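Local coordinates for protein putative metal-dependent hydrolase (Parabacteroides distasonis ATCC 8503, PDB 3KL7) that binds two zinc ions and is probably a metal-dependent hydrolase of the metallo-beta-lactamase superfamily, at residues A[170-175]-A[198-203]. Sequence-based numbering, arbitrary orientation.
Sequences KDLKDI and RMFSPK
F200 carries its ring between the backbone N and the carbonyl carbon (chi1 69°), which lays it alongside L172; there chi1 of -70° and chi2 of 167° run the leucine branch along the phenylalanine and set CD1 over its ring. L172 CD1 sits almost exactly above the centre, 4.0 Å from the F200 centroid, in a CH-pi contact. The opposite face takes P202 CD nearer the rim, so the ring is clamped between leucine and proline. I175 crosses the ring obliquely, its CG1 3.9 Å from F200 CD2. At the other end the aliphatic part of K170 passes the selenomethionine M199, with CG 4.0 Å from SE.

Little direct polar bonding joins the backbones: K203 N gives a weak hydrogen bond to I175 O (3.4 Å), beside a CA-H...O contact from P202. Waters fill in. One accepts from I175 N and donates to L172 O; its approach to F200 O is short and doubtful. Another lies between K170 O and M199 O, a tentative bridge; K173 folds back so that NZ grips both that water and, at 3.0 Å, K170 O. K203 NZ makes a salt bridge to D176.

The buried side continues inward: L172 and I175 rest on I149 and Y158, F200 and P202 on A178. S201, with positive phi, turns the chain out of helix 190-200 towards strand 204-208, while 170-175 leads into the parallel neighbouring strand 177-181. The contact thus packs together the entrances to two adjacent parallel strands, joined by a beta-alpha-beta crossover through helix 190-200, in one sheet of the alpha-beta/beta-alpha sandwich of the metallo-beta-lactamase fold, away from the zinc site.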
loop_
_atom_site.group_PDB
_atom_site.type_symbol
_atom_site.label_atom_id
_atom_site.label_comp_id
_atom_site.label_asym_id
_atom_site.label_seq_id
_atom_site.Cartn_x
_atom_site.Cartn_y
_atom_site.Cartn_z
ATOM N N LYS A 170 1.441 -8.187 -14.294
ATOM C CA LYS A 170 2.454 -8.306 -15.372
ATOM C C LYS A 170 2.786 -6.932 -15.963
ATOM O O LYS A 170 3.846 -6.743 -16.520
ATOM C CB LYS A 170 1.972 -9.257 -16.487
ATOM C CG LYS A 170 2.046 -10.765 -16.114
ATOM C CD LYS A 170 1.541 -11.694 -17.304
ATOM C CE LYS A 170 -0.018 -11.666 -17.448
ATOM N NZ LYS A 170 -0.500 -12.238 -18.789
ATOM N N ASP A 171 1.868 -5.970 -15.811
ATOM C CA ASP A 171 2.037 -4.608 -16.384
ATOM C C ASP A 171 2.840 -3.641 -15.471
ATOM O O ASP A 171 3.154 -2.507 -15.871
ATOM C CB ASP A 171 0.652 -4.017 -16.712
ATOM C CG ASP A 171 -0.120 -4.867 -17.785
ATOM O OD1 ASP A 171 0.523 -5.280 -18.769
ATOM O OD2 ASP A 171 -1.362 -5.123 -17.614
ATOM N N LEU A 172 3.162 -4.089 -14.250
ATOM C CA LEU A 172 3.903 -3.258 -13.306
ATOM C C LEU A 172 5.399 -3.266 -13.658
ATOM O O LEU A 172 6.050 -4.318 -13.628
ATOM C CB LEU A 172 3.701 -3.763 -11.884
ATOM C CG LEU A 172 2.307 -3.558 -11.276
ATOM C CD1 LEU A 172 2.149 -4.415 -9.972
ATOM C CD2 LEU A 172 2.048 -2.061 -10.995
ATOM N N LYS A 173 5.943 -2.101 -13.990
ATOM C CA LYS A 173 7.339 -2.024 -14.425
ATOM C C LYS A 173 8.185 -1.238 -13.450
ATOM O O LYS A 173 7.705 -0.292 -12.817
ATOM C CB LYS A 173 7.438 -1.406 -15.810
ATOM C CG LYS A 173 6.590 -2.113 -16.893
ATOM C CD LYS A 173 6.938 -3.622 -17.044
ATOM C CE LYS A 173 6.093 -4.277 -18.151
ATOM N NZ LYS A 173 6.156 -5.797 -18.139
ATOM N N ASP A 174 9.446 -1.660 -13.319
ATOM C CA ASP A 174 10.468 -0.935 -12.563
ATOM C C ASP A 174 10.054 -0.607 -11.130
ATOM O O ASP A 174 10.245 0.532 -10.658
ATOM C CB ASP A 174 10.852 0.319 -13.310
ATOM C CG ASP A 174 11.424 0.018 -14.701
ATOM O OD1 ASP A 174 12.358 -0.802 -14.794
ATOM O OD2 ASP A 174 10.933 0.602 -15.703
ATOM N N ILE A 175 9.499 -1.594 -10.436
ATOM C CA ILE A 175 9.097 -1.406 -9.057
ATOM C C ILE A 175 10.284 -1.698 -8.146
ATOM O O ILE A 175 10.845 -2.776 -8.180
ATOM C CB ILE A 175 7.897 -2.295 -8.690
ATOM C CG1 ILE A 175 6.680 -1.974 -9.608
ATOM C CG2 ILE A 175 7.521 -2.112 -7.226
ATOM C CD1 ILE A 175 6.075 -0.548 -9.426
ATOM N N ARG A 198 6.618 -12.819 -8.781
ATOM C CA ARG A 198 7.379 -13.233 -9.973
ATOM C C ARG A 198 6.837 -12.582 -11.261
ATOM O O ARG A 198 7.533 -12.503 -12.268
ATOM C CB ARG A 198 7.409 -14.764 -10.103
ATOM C CG ARG A 198 8.331 -15.448 -9.072
ATOM C CD ARG A 198 8.547 -16.953 -9.363
ATOM N NE ARG A 198 9.283 -17.605 -8.276
ATOM C CZ ARG A 198 10.592 -17.804 -8.269
ATOM N NH1 ARG A 198 11.335 -17.426 -9.306
ATOM N NH2 ARG A 198 11.158 -18.390 -7.230
HETATM N N MSE A 199 5.608 -12.107 -11.220
HETATM C CA MSE A 199 5.032 -11.470 -12.391
HETATM C C MSE A 199 5.699 -10.104 -12.728
HETATM O O MSE A 199 5.704 -9.690 -13.879
HETATM C CB MSE A 199 3.527 -11.285 -12.203
HETATM C CG MSE A 199 2.700 -12.555 -12.482
HETATM SE SE MSE A 199 0.802 -12.112 -12.548
HETATM C CE MSE A 199 0.421 -12.031 -10.676
ATOM N N PHE A 200 6.237 -9.415 -11.715
ATOM C CA PHE A 200 6.852 -8.097 -11.944
ATOM C C PHE A 200 8.226 -7.856 -11.258
ATOM O O PHE A 200 8.826 -6.789 -11.424
ATOM C CB PHE A 200 5.849 -6.964 -11.602
ATOM C CG PHE A 200 5.525 -6.830 -10.131
ATOM C CD1 PHE A 200 4.666 -7.737 -9.502
ATOM C CD2 PHE A 200 6.035 -5.775 -9.391
ATOM C CE1 PHE A 200 4.353 -7.608 -8.151
ATOM C CE2 PHE A 200 5.712 -5.636 -8.021
ATOM C CZ PHE A 200 4.865 -6.556 -7.413
ATOM N N SER A 201 8.704 -8.848 -10.507
ATOM C CA SER A 201 10.064 -8.841 -9.941
ATOM C C SER A 201 10.453 -7.572 -9.236
ATOM O O SER A 201 11.395 -6.887 -9.665
ATOM C CB SER A 201 11.086 -9.114 -11.039
ATOM O OG SER A 201 11.009 -10.447 -11.468
ATOM N N PRO A 202 9.754 -7.235 -8.151
ATOM C CA PRO A 202 10.206 -6.097 -7.393
ATOM C C PRO A 202 11.554 -6.400 -6.750
ATOM O O PRO A 202 11.848 -7.559 -6.436
ATOM C CB PRO A 202 9.126 -5.917 -6.342
ATOM C CG PRO A 202 8.491 -7.250 -6.215
ATOM C CD PRO A 202 8.564 -7.856 -7.567
ATOM N N LYS A 203 12.381 -5.377 -6.581
ATOM C CA LYS A 203 13.643 -5.562 -5.979
ATOM C C LYS A 203 13.467 -5.925 -4.501
ATOM O O LYS A 203 14.138 -6.801 -3.998
ATOM C CB LYS A 203 14.485 -4.323 -6.150
ATOM C CG LYS A 203 14.908 -4.077 -7.608
ATOM C CD LYS A 203 15.329 -2.662 -7.823
ATOM C CE LYS A 203 15.953 -2.461 -9.189
ATOM N NZ LYS A 203 15.996 -0.999 -9.531
HETATM O O HOH W 1 6.111 -6.987 -15.448
HETATM O O HOH W 2 8.720 -4.353 -11.765
HETATM O O HOH W 3 12.255 -4.145 -10.685
#